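Local coordinates for protein GTP cyclohydrolase 1 type 2 homolog (Escherichia coli, Escherichia coli O157:H7, PDB 1NMO) that binds two iron ions per subunit in a ring-shaped hexamer and may help degrade radiation-damaged nucleotides, at residues Asn11-Ser16 / Asp101-Leu106; Ile19-Pro24 / His97-Ala102; Ala59-His64 / Asn92-His97. All coordinates share one frame; numbering follows the deposited sequence.

In the fold
Contacts 1 and 2 both use helix 98-102, whose D101 binds an iron ion: in contact 2 the loop after helix 3-13 meets its first residues, and in contact 1 the end of helix 3-13 meets the turn that follows it. Contact 3 is nested inside the loop each of them closes, and shares H97 with contact 2. It is the buried one, two parallel strands zipped by backbone bonds, the first running into the iron ligands H63 and H64. Contact 2 lies at the surface and depends on one carboxylate taking several N-H groups. Contact 1 is partly buried, with a salt bridge toward solvent and leucines inside. W96 of contact 3 packs on L14 of contact 1.

Contact 1 of 3, residues Asn11-Ser16 / Asp101-Leu106; sequences NEKLNS and DAHPEL. With FE (Fe (III) ion), chain H.
H103, E105 and L106 receive K13 and L14 just beyond the end of helix 98-102. That last helical turn carries D101, whose carboxylate binds an iron ion with both oxygens, OD2 at 2.4 Å and OD1 at 2.7 Å; H63 and E219 bind the same ion. OD1 also takes a hydrogen bond from N108, which helps to fix how the carboxylate is turned. At H103 the chain leaves the helix; its side chain leaves the backbone toward the other segment, and CG lies opposite the backbone N (chi1 -159°). The CD2 methyl of L14 approaches the ring obliquely, 4.1 Å from H103 CG, while P104 CD sits over the rim of one face. The ring is held by its own segment: L106 N donates to H103 ND1 over 3.1 Å, almost straight and close to the ring plane. E105 reaches out with an extended chain, and K13 crosses it at about a right angle. The lysine bends at chi2 (56°), which helps bring NZ to 2.9 Å from E105 OE1 in a salt bridge; NZ meets OE1 on its syn side, 28° out of the carboxylate plane. L106 is buried. Its CD2 methyl lies 3.6 Å from K13 CE, the two side chains crossing at about a right angle, and 4.2 Å from L14 CD2. L14 continues that apolar patch onto W96, P99 and L100. The helix end that supplies these residues is a Schellman motif: N15 takes positive phi, S16 N returns to N11 O at 3.0 Å, and a weaker bond runs from N15 N to E12 O. Contact 1 thus packs the Schellman-terminated end of helix 3-13 against the turn leaving the iron-binding helix 98-102.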
loop_
_atom_site.group_PDB
_atom_site.type_symbol
_atom_site.label_atom_id
_atom_site.label_comp_id
_atom_site.label_asym_id
_atom_site.label_seq_id
_atom_site.Cartn_x
_atom_site.Cartn_y
_atom_site.Cartn_z
ATOM N N ASN A 11 -24.555 33.809 25.221
ATOM C CA ASN A 11 -24.388 33.646 26.636
ATOM C C ASN A 11 -25.710 33.347 27.305
ATOM O O ASN A 11 -25.820 32.352 28.068
ATOM C CB ASN A 11 -23.812 34.899 27.161
ATOM C CG ASN A 11 -22.329 34.798 27.374
ATOM O OD1 ASN A 11 -21.686 33.758 27.116
ATOM N ND2 ASN A 11 -21.759 35.888 27.876
ATOM N N GLU A 12 -26.737 34.170 27.068
ATOM C CA GLU A 12 -28.030 33.857 27.710
ATOM C C GLU A 12 -28.671 32.564 27.217
ATOM O O GLU A 12 -29.259 31.840 28.017
ATOM C CB GLU A 12 -29.028 35.033 27.597
ATOM C CG GLU A 12 -28.728 36.095 28.722
ATOM C CD GLU A 12 -29.200 37.513 28.343
ATOM O OE1 GLU A 12 -30.058 37.626 27.407
ATOM O OE2 GLU A 12 -28.733 38.509 28.993
ATOM N N LYS A 13 -28.521 32.251 25.932
ATOM C CA LYS A 13 -29.106 31.012 25.389
ATOM C C LYS A 13 -28.438 29.775 25.984
ATOM O O LYS A 13 -29.089 28.807 26.394
ATOM C CB LYS A 13 -28.993 31.022 23.868
ATOM C CG LYS A 13 -29.520 29.739 23.117
ATOM C CD LYS A 13 -30.994 29.371 23.410
ATOM C CE LYS A 13 -31.518 28.249 22.498
ATOM N NZ LYS A 13 -33.070 27.917 22.648
ATOM N N LEU A 14 -27.130 29.802 26.096
ATOM C CA LEU A 14 -26.456 28.648 26.652
ATOM C C LEU A 14 -26.420 28.675 28.146
ATOM O O LEU A 14 -25.843 27.781 28.753
ATOM C CB LEU A 14 -25.031 28.579 26.106
ATOM C CG LEU A 14 -24.871 28.456 24.596
ATOM C CD1 LEU A 14 -23.435 28.081 24.267
ATOM C CD2 LEU A 14 -25.795 27.404 24.037
ATOM N N ASN A 15 -27.033 29.691 28.754
ATOM C CA ASN A 15 -26.974 29.836 30.236
ATOM C C ASN A 15 -25.520 29.617 30.633
ATOM O O ASN A 15 -25.199 28.866 31.547
ATOM C CB ASN A 15 -27.913 28.821 30.900
ATOM C CG ASN A 15 -29.389 29.087 30.507
ATOM O OD1 ASN A 15 -29.953 30.167 30.829
ATOM N ND2 ASN A 15 -30.011 28.132 29.778
ATOM N N SER A 16 -24.639 30.324 29.926
ATOM C CA SER A 16 -23.211 30.199 30.128
ATOM C C SER A 16 -22.664 30.697 31.473
ATOM O O SER A 16 -21.872 30.028 32.117
ATOM C CB SER A 16 -22.492 30.901 28.979
ATOM O OG SER A 16 -21.078 30.759 29.112
ATOM N N ASP A 101 -21.311 21.931 25.633
ATOM C CA ASP A 101 -21.402 20.473 25.787
ATOM C C ASP A 101 -22.755 20.143 26.439
ATOM O O ASP A 101 -23.508 19.307 25.949
ATOM C CB ASP A 101 -20.266 19.911 26.699
ATOM C CG ASP A 101 -18.948 19.842 25.979
ATOM O OD1 ASP A 101 -18.978 19.365 24.820
ATOM O OD2 ASP A 101 -17.900 20.286 26.517
ATOM N N ALA A 102 -23.049 20.841 27.547
ATOM C CA ALA A 102 -24.269 20.620 28.334
ATOM C C ALA A 102 -25.641 21.086 27.813
ATOM O O ALA A 102 -26.619 20.417 28.052
ATOM C CB ALA A 102 -24.062 21.153 29.755
ATOM N N HIS A 103 -25.766 22.175 27.078
ATOM C CA HIS A 103 -27.141 22.565 26.652
ATOM C C HIS A 103 -28.076 21.415 26.163
ATOM O O HIS A 103 -27.803 20.741 25.173
ATOM C CB HIS A 103 -27.056 23.683 25.598
ATOM C CG HIS A 103 -28.311 24.473 25.469
ATOM N ND1 HIS A 103 -29.200 24.298 24.415
ATOM C CD2 HIS A 103 -28.916 25.324 26.339
ATOM C CE1 HIS A 103 -30.295 24.997 24.648
ATOM N NE2 HIS A 103 -30.150 25.626 25.811
ATOM N N PRO A 104 -29.255 21.252 26.787
ATOM C CA PRO A 104 -30.121 20.144 26.344
ATOM C C PRO A 104 -30.608 20.133 24.880
ATOM O O PRO A 104 -31.083 19.117 24.347
ATOM C CB PRO A 104 -31.298 20.208 27.315
ATOM C CG PRO A 104 -30.829 21.099 28.506
ATOM C CD PRO A 104 -29.963 22.130 27.743
ATOM N N GLU A 105 -30.534 21.270 24.219
ATOM C CA GLU A 105 -31.051 21.330 22.880
ATOM C C GLU A 105 -29.932 21.375 21.867
ATOM O O GLU A 105 -29.886 20.583 20.933
ATOM C CB GLU A 105 -31.903 22.597 22.749
ATOM C CG GLU A 105 -32.139 22.987 21.298
ATOM C CD GLU A 105 -32.796 24.353 21.115
ATOM O OE1 GLU A 105 -33.158 25.034 22.133
ATOM O OE2 GLU A 105 -32.963 24.738 19.921
ATOM N N LEU A 106 -29.006 22.301 22.098
ATOM C CA LEU A 106 -27.863 22.621 21.212
ATOM C C LEU A 106 -26.545 21.917 21.544
ATOM O O LEU A 106 -25.631 21.844 20.714
ATOM C CB LEU A 106 -27.636 24.163 21.304
ATOM C CG LEU A 106 -28.347 25.192 20.374
ATOM C CD1 LEU A 106 -29.516 24.651 19.625
ATOM C CD2 LEU A 106 -28.654 26.440 21.149
HETATM FE FE FE H . -16.321 19.142 25.053
HETATM O O HOH W 1 -16.497 17.456 26.714
#

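Contact 2 of 3, residues Ile19-Pro24 / His97-Ala102; sequences ISDYAP and HLPLDA. With FE (Fe (III) ion), chain H.
A histidine-carboxylate hydrogen bond, H97 to D21, joins the loop between helix 3-13 and strand 26-29 to the start of helix 98-102, beside the dinuclear iron site. H97 ND1 gives its N-H to D21 OD1 over 2.8 Å, nearly straight at 169°. The oxygen lies in the imidazole plane and uses its syn lone pair, although carboxylate and ring planes are turned 35° apart. The anti lone pair of the same oxygen is taken by Y22 N, the next residue's amide, at 2.7 Å. The second oxygen, D21 OD2, accepts from L98 N at 3.0 Å on the syn side, somewhat out of the carboxylate plane, and also from N25 ND2. N25 has a further hold here, since its OD1 accepts from H97 N. Around this polar centre the packing is apolar. Y22 and H97 meet at their ring edges, with Y22 CD2 3.8 Å from H97 CE1, and Y22 CE2 extends on to the CD1 methyl of L98. I19 divides its branches between two residues: CG2 touches L98 CB at 3.9 Å, and CD1 runs to P99 CG at 3.8 Å. That split follows from chi1 of -59°, which sets CG2 opposite the backbone N and CG1 opposite the carbonyl carbon. Four N-H groups therefore converge on one carboxylate, which would be expected to favour its negative charge, while the in-plane bond to ND1 restrains rotation of the H97 ring next to the iron ligands H63 and H64.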
loop_
_atom_site.group_PDB
_atom_site.type_symbol
_atom_site.label_atom_id
_atom_site.label_comp_id
_atom_site.label_asym_id
_atom_site.label_seq_id
_atom_site.Cartn_x
_atom_site.Cartn_y
_atom_site.Cartn_z
ATOM N N ILE A 19 -22.136 28.329 34.605
ATOM C CA ILE A 19 -21.218 27.182 34.515
ATOM C C ILE A 19 -19.741 27.472 34.739
ATOM O O ILE A 19 -19.144 28.308 34.040
ATOM C CB ILE A 19 -21.430 26.472 33.158
ATOM C CG1 ILE A 19 -22.885 26.021 33.095
ATOM C CG2 ILE A 19 -20.617 25.183 33.068
ATOM C CD1 ILE A 19 -23.452 25.927 31.743
ATOM N N SER A 20 -19.132 26.781 35.709
ATOM C CA SER A 20 -17.732 27.057 35.988
ATOM C C SER A 20 -16.909 26.257 34.987
ATOM O O SER A 20 -17.096 25.036 34.845
ATOM C CB SER A 20 -17.362 26.659 37.417
ATOM O OG SER A 20 -16.777 25.356 37.359
ATOM N N ASP A 21 -15.980 26.950 34.329
ATOM C CA ASP A 21 -15.174 26.357 33.275
ATOM C C ASP A 21 -13.625 26.416 33.421
ATOM O O ASP A 21 -13.075 27.124 34.269
ATOM C CB ASP A 21 -15.601 27.067 32.004
ATOM C CG ASP A 21 -15.738 26.153 30.861
ATOM O OD1 ASP A 21 -14.889 25.230 30.732
ATOM O OD2 ASP A 21 -16.698 26.394 30.085
ATOM N N TYR A 22 -12.934 25.668 32.569
ATOM C CA TYR A 22 -11.459 25.642 32.529
ATOM C C TYR A 22 -11.004 26.845 31.648
ATOM O O TYR A 22 -9.789 27.051 31.401
ATOM C CB TYR A 22 -10.959 24.352 31.852
ATOM C CG TYR A 22 -11.440 23.087 32.469
ATOM C CD1 TYR A 22 -10.785 22.561 33.597
ATOM C CD2 TYR A 22 -12.578 22.402 31.956
ATOM C CE1 TYR A 22 -11.240 21.373 34.229
ATOM C CE2 TYR A 22 -13.059 21.210 32.577
ATOM C CZ TYR A 22 -12.378 20.708 33.715
ATOM O OH TYR A 22 -12.805 19.580 34.387
ATOM N N ALA A 23 -11.959 27.602 31.112
ATOM C CA ALA A 23 -11.525 28.708 30.282
ATOM C C ALA A 23 -12.622 29.747 30.119
ATOM O O ALA A 23 -13.820 29.471 30.299
ATOM C CB ALA A 23 -11.014 28.192 28.920
ATOM N N PRO A 24 -12.230 30.989 29.833
ATOM C CA PRO A 24 -13.351 31.931 29.689
ATOM C C PRO A 24 -14.310 31.606 28.552
ATOM O O PRO A 24 -13.889 31.212 27.484
ATOM C CB PRO A 24 -12.664 33.272 29.449
ATOM C CG PRO A 24 -11.241 32.854 28.845
ATOM C CD PRO A 24 -10.910 31.667 29.751
ATOM N N HIS A 97 -17.094 26.622 25.874
ATOM C CA HIS A 97 -16.667 25.266 26.199
ATOM C C HIS A 97 -17.803 24.484 26.919
ATOM O O HIS A 97 -18.776 24.119 26.257
ATOM C CB HIS A 97 -15.375 25.329 27.031
ATOM C CG HIS A 97 -14.710 24.006 27.253
ATOM N ND1 HIS A 97 -14.369 23.550 28.517
ATOM C CD2 HIS A 97 -14.371 23.011 26.391
ATOM C CE1 HIS A 97 -13.861 22.329 28.425
ATOM N NE2 HIS A 97 -13.847 21.977 27.149
ATOM N N LEU A 98 -17.778 24.276 28.243
ATOM C CA LEU A 98 -18.830 23.410 28.825
ATOM C C LEU A 98 -20.269 23.762 28.480
ATOM O O LEU A 98 -21.128 22.854 28.197
ATOM C CB LEU A 98 -18.630 23.254 30.350
ATOM C CG LEU A 98 -17.216 22.646 30.616
ATOM C CD1 LEU A 98 -16.945 22.483 32.125
ATOM C CD2 LEU A 98 -17.072 21.293 29.956
ATOM N N PRO A 99 -20.588 25.060 28.443
ATOM C CA PRO A 99 -21.992 25.341 28.104
ATOM C C PRO A 99 -22.382 24.718 26.776
ATOM O O PRO A 99 -23.550 24.274 26.573
ATOM C CB PRO A 99 -22.057 26.876 28.091
ATOM C CG PRO A 99 -20.986 27.255 29.137
ATOM C CD PRO A 99 -19.853 26.296 28.734
ATOM N N LEU A 100 -21.433 24.640 25.847
ATOM C CA LEU A 100 -21.786 24.059 24.517
ATOM C C LEU A 100 -21.773 22.518 24.542
ATOM O O LEU A 100 -22.161 21.869 23.581
ATOM C CB LEU A 100 -20.876 24.648 23.416
ATOM C CG LEU A 100 -21.351 24.477 21.950
ATOM C CD1 LEU A 100 -22.767 25.038 21.747
ATOM C CD2 LEU A 100 -20.426 25.369 21.112
ATOM N N ASP A 101 -21.311 21.931 25.633
ATOM C CA ASP A 101 -21.402 20.473 25.787
ATOM C C ASP A 101 -22.755 20.143 26.439
ATOM O O ASP A 101 -23.508 19.307 25.949
ATOM C CB ASP A 101 -20.266 19.911 26.699
ATOM C CG ASP A 101 -18.948 19.842 25.979
ATOM O OD1 ASP A 101 -18.978 19.365 24.820
ATOM O OD2 ASP A 101 -17.900 20.286 26.517
ATOM N N ALA A 102 -23.049 20.841 27.547
ATOM C CA ALA A 102 -24.269 20.620 28.334
ATOM C C ALA A 102 -25.641 21.086 27.813
ATOM O O ALA A 102 -26.619 20.417 28.052
ATOM C CB ALA A 102 -24.062 21.153 29.755
HETATM FE FE FE H . -16.321 19.142 25.053
HETATM O O HOH W 1 -16.497 17.456 26.714
#

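Contact 3 of 3, residues Ala59-His64 / Asn92-His97; sequences AVIVHH and NLYGWH. With FE (Fe (III) ion), chain G; FE (Fe (III) ion), chain H.
H63 binds an iron ion through NE2 at 2.5 Å; its ND1 donates across to W96 O over 3.1 Å, in the ring plane and on a lone pair of the carbonyl. H64 NE2 binds the second iron at 2.1 Å. D101 joins H63 on the first ion, H215 joins H64 on the second, and E219 bridges both. The H97 ring lies nearly parallel to that of H63 but slid aside, centroids 5.3 Å apart, and its CD2 meets H64 CD2 obliquely. Behind the histidines a parallel ladder fixes the backbone, V60 N to N92 O, Y94 N to V60 O, V62 N to Y94 O and W96 N to V62 O. On the face of A59, I61 and Y94, A59 CB meets the ring edge at Y94 CE1 (3.7 Å), and I61 CG2 reaches on to the edge of the W96 indole at CZ3 (3.8 Å). W96 NE1 is hydrogen-bonded to N11 OD1, and Y94 OH to the backbone O of N3. On the face of V60 and L93, CG1 touches CD1. Strands 59-62 and 92-95, linked through helix 78-88, form a beta-alpha-beta unit, with the metal site just beyond the C-terminal end of strand 59-62.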
loop_
_atom_site.group_PDB
_atom_site.type_symbol
_atom_site.label_atom_id
_atom_site.label_comp_id
_atom_site.label_asym_id
_atom_site.label_seq_id
_atom_site.Cartn_x
_atom_site.Cartn_y
_atom_site.Cartn_z
ATOM N N ALA A 59 -16.457 37.373 12.576
ATOM C CA ALA A 59 -16.267 36.696 13.854
ATOM C C ALA A 59 -15.984 35.237 13.622
ATOM O O ALA A 59 -16.313 34.676 12.574
ATOM C CB ALA A 59 -17.480 36.819 14.695
ATOM N N VAL A 60 -15.397 34.618 14.631
ATOM C CA VAL A 60 -15.182 33.180 14.594
ATOM C C VAL A 60 -15.755 32.656 15.884
ATOM O O VAL A 60 -15.529 33.262 16.940
ATOM C CB VAL A 60 -13.713 32.820 14.564
ATOM C CG1 VAL A 60 -13.509 31.287 14.740
ATOM C CG2 VAL A 60 -13.232 33.206 13.253
ATOM N N ILE A 61 -16.564 31.593 15.799
ATOM C CA ILE A 61 -17.117 31.004 17.010
ATOM C C ILE A 61 -16.692 29.510 17.053
ATOM O O ILE A 61 -16.753 28.805 16.025
ATOM C CB ILE A 61 -18.641 31.136 17.059
ATOM C CG1 ILE A 61 -19.061 32.612 16.937
ATOM C CG2 ILE A 61 -19.097 30.509 18.369
ATOM C CD1 ILE A 61 -20.574 32.891 17.080
ATOM N N VAL A 62 -16.247 29.040 18.225
ATOM C CA VAL A 62 -15.721 27.696 18.362
ATOM C C VAL A 62 -16.040 27.019 19.669
ATOM O O VAL A 62 -16.534 27.680 20.575
ATOM C CB VAL A 62 -14.165 27.690 18.291
ATOM C CG1 VAL A 62 -13.668 28.160 16.939
ATOM C CG2 VAL A 62 -13.605 28.531 19.370
ATOM N N HIS A 63 -15.837 25.686 19.729
ATOM C CA HIS A 63 -16.030 24.961 20.969
ATOM C C HIS A 63 -14.752 25.065 21.819
ATOM O O HIS A 63 -14.849 25.118 23.047
ATOM C CB HIS A 63 -16.323 23.520 20.715
ATOM C CG HIS A 63 -16.547 22.700 21.959
ATOM N ND1 HIS A 63 -17.195 23.185 23.088
ATOM C CD2 HIS A 63 -16.199 21.412 22.242
ATOM C CE1 HIS A 63 -17.221 22.228 24.012
ATOM N NE2 HIS A 63 -16.617 21.141 23.529
ATOM N N HIS A 64 -13.576 25.081 21.155
ATOM C CA HIS A 64 -12.254 25.184 21.801
ATOM C C HIS A 64 -11.471 26.447 21.369
ATOM O O HIS A 64 -10.829 26.503 20.299
ATOM C CB HIS A 64 -11.373 23.989 21.456
ATOM C CG HIS A 64 -11.928 22.669 21.863
ATOM N ND1 HIS A 64 -12.457 21.779 20.952
ATOM C CD2 HIS A 64 -12.020 22.073 23.076
ATOM C CE1 HIS A 64 -12.837 20.689 21.585
ATOM N NE2 HIS A 64 -12.582 20.838 22.870
ATOM N N ASN A 92 -13.378 39.134 15.542
ATOM C CA ASN A 92 -13.762 38.701 16.917
ATOM C C ASN A 92 -13.661 37.147 17.153
ATOM O O ASN A 92 -14.203 36.356 16.366
ATOM C CB ASN A 92 -15.226 39.090 17.215
ATOM C CG ASN A 92 -15.435 40.575 17.157
ATOM O OD1 ASN A 92 -15.360 41.264 18.173
ATOM N ND2 ASN A 92 -15.620 41.103 15.951
ATOM N N LEU A 93 -12.979 36.666 18.188
ATOM C CA LEU A 93 -13.042 35.197 18.399
ATOM C C LEU A 93 -13.894 34.979 19.623
ATOM O O LEU A 93 -13.623 35.581 20.674
ATOM C CB LEU A 93 -11.703 34.563 18.742
ATOM C CG LEU A 93 -11.777 33.100 19.223
ATOM C CD1 LEU A 93 -12.066 32.250 17.996
ATOM C CD2 LEU A 93 -10.437 32.620 19.814
ATOM N N TYR A 94 -14.931 34.136 19.515
ATOM C CA TYR A 94 -15.756 33.790 20.682
ATOM C C TYR A 94 -15.550 32.293 20.751
ATOM O O TYR A 94 -15.304 31.660 19.691
ATOM C CB TYR A 94 -17.266 33.980 20.431
ATOM C CG TYR A 94 -17.761 35.379 20.019
ATOM C CD1 TYR A 94 -17.503 35.875 18.774
ATOM C CD2 TYR A 94 -18.516 36.166 20.901
ATOM C CE1 TYR A 94 -17.991 37.135 18.366
ATOM C CE2 TYR A 94 -19.002 37.440 20.523
ATOM C CZ TYR A 94 -18.746 37.904 19.253
ATOM O OH TYR A 94 -19.304 39.119 18.849
ATOM N N GLY A 95 -15.633 31.738 21.972
ATOM C CA GLY A 95 -15.568 30.300 22.237
ATOM C C GLY A 95 -16.540 29.984 23.413
ATOM O O GLY A 95 -16.701 30.828 24.320
ATOM N N TRP A 96 -17.255 28.845 23.385
ATOM C CA TRP A 96 -18.085 28.380 24.488
ATOM C C TRP A 96 -17.691 26.918 24.722
ATOM O O TRP A 96 -17.925 26.055 23.873
ATOM C CB TRP A 96 -19.572 28.457 24.175
ATOM C CG TRP A 96 -20.116 29.809 24.451
ATOM C CD1 TRP A 96 -20.565 30.274 25.646
ATOM C CD2 TRP A 96 -20.146 30.935 23.548
ATOM N NE1 TRP A 96 -20.865 31.603 25.561
ATOM C CE2 TRP A 96 -20.619 32.040 24.286
ATOM C CE3 TRP A 96 -19.819 31.109 22.178
ATOM C CZ2 TRP A 96 -20.768 33.299 23.726
ATOM C CZ3 TRP A 96 -19.959 32.345 21.610
ATOM C CH2 TRP A 96 -20.434 33.447 22.392
ATOM N N HIS A 97 -17.094 26.622 25.874
ATOM C CA HIS A 97 -16.667 25.266 26.199
ATOM C C HIS A 97 -17.803 24.484 26.919
ATOM O O HIS A 97 -18.776 24.119 26.257
ATOM C CB HIS A 97 -15.375 25.329 27.031
ATOM C CG HIS A 97 -14.710 24.006 27.253
ATOM N ND1 HIS A 97 -14.369 23.550 28.517
ATOM C CD2 HIS A 97 -14.371 23.011 26.391
ATOM C CE1 HIS A 97 -13.861 22.329 28.425
ATOM N NE2 HIS A 97 -13.847 21.977 27.149
HETATM FE FE FE G . -13.518 19.056 23.583
HETATM FE FE FE H . -16.321 19.142 25.053
HETATM O O HOH W 1 -16.497 17.456 26.714
#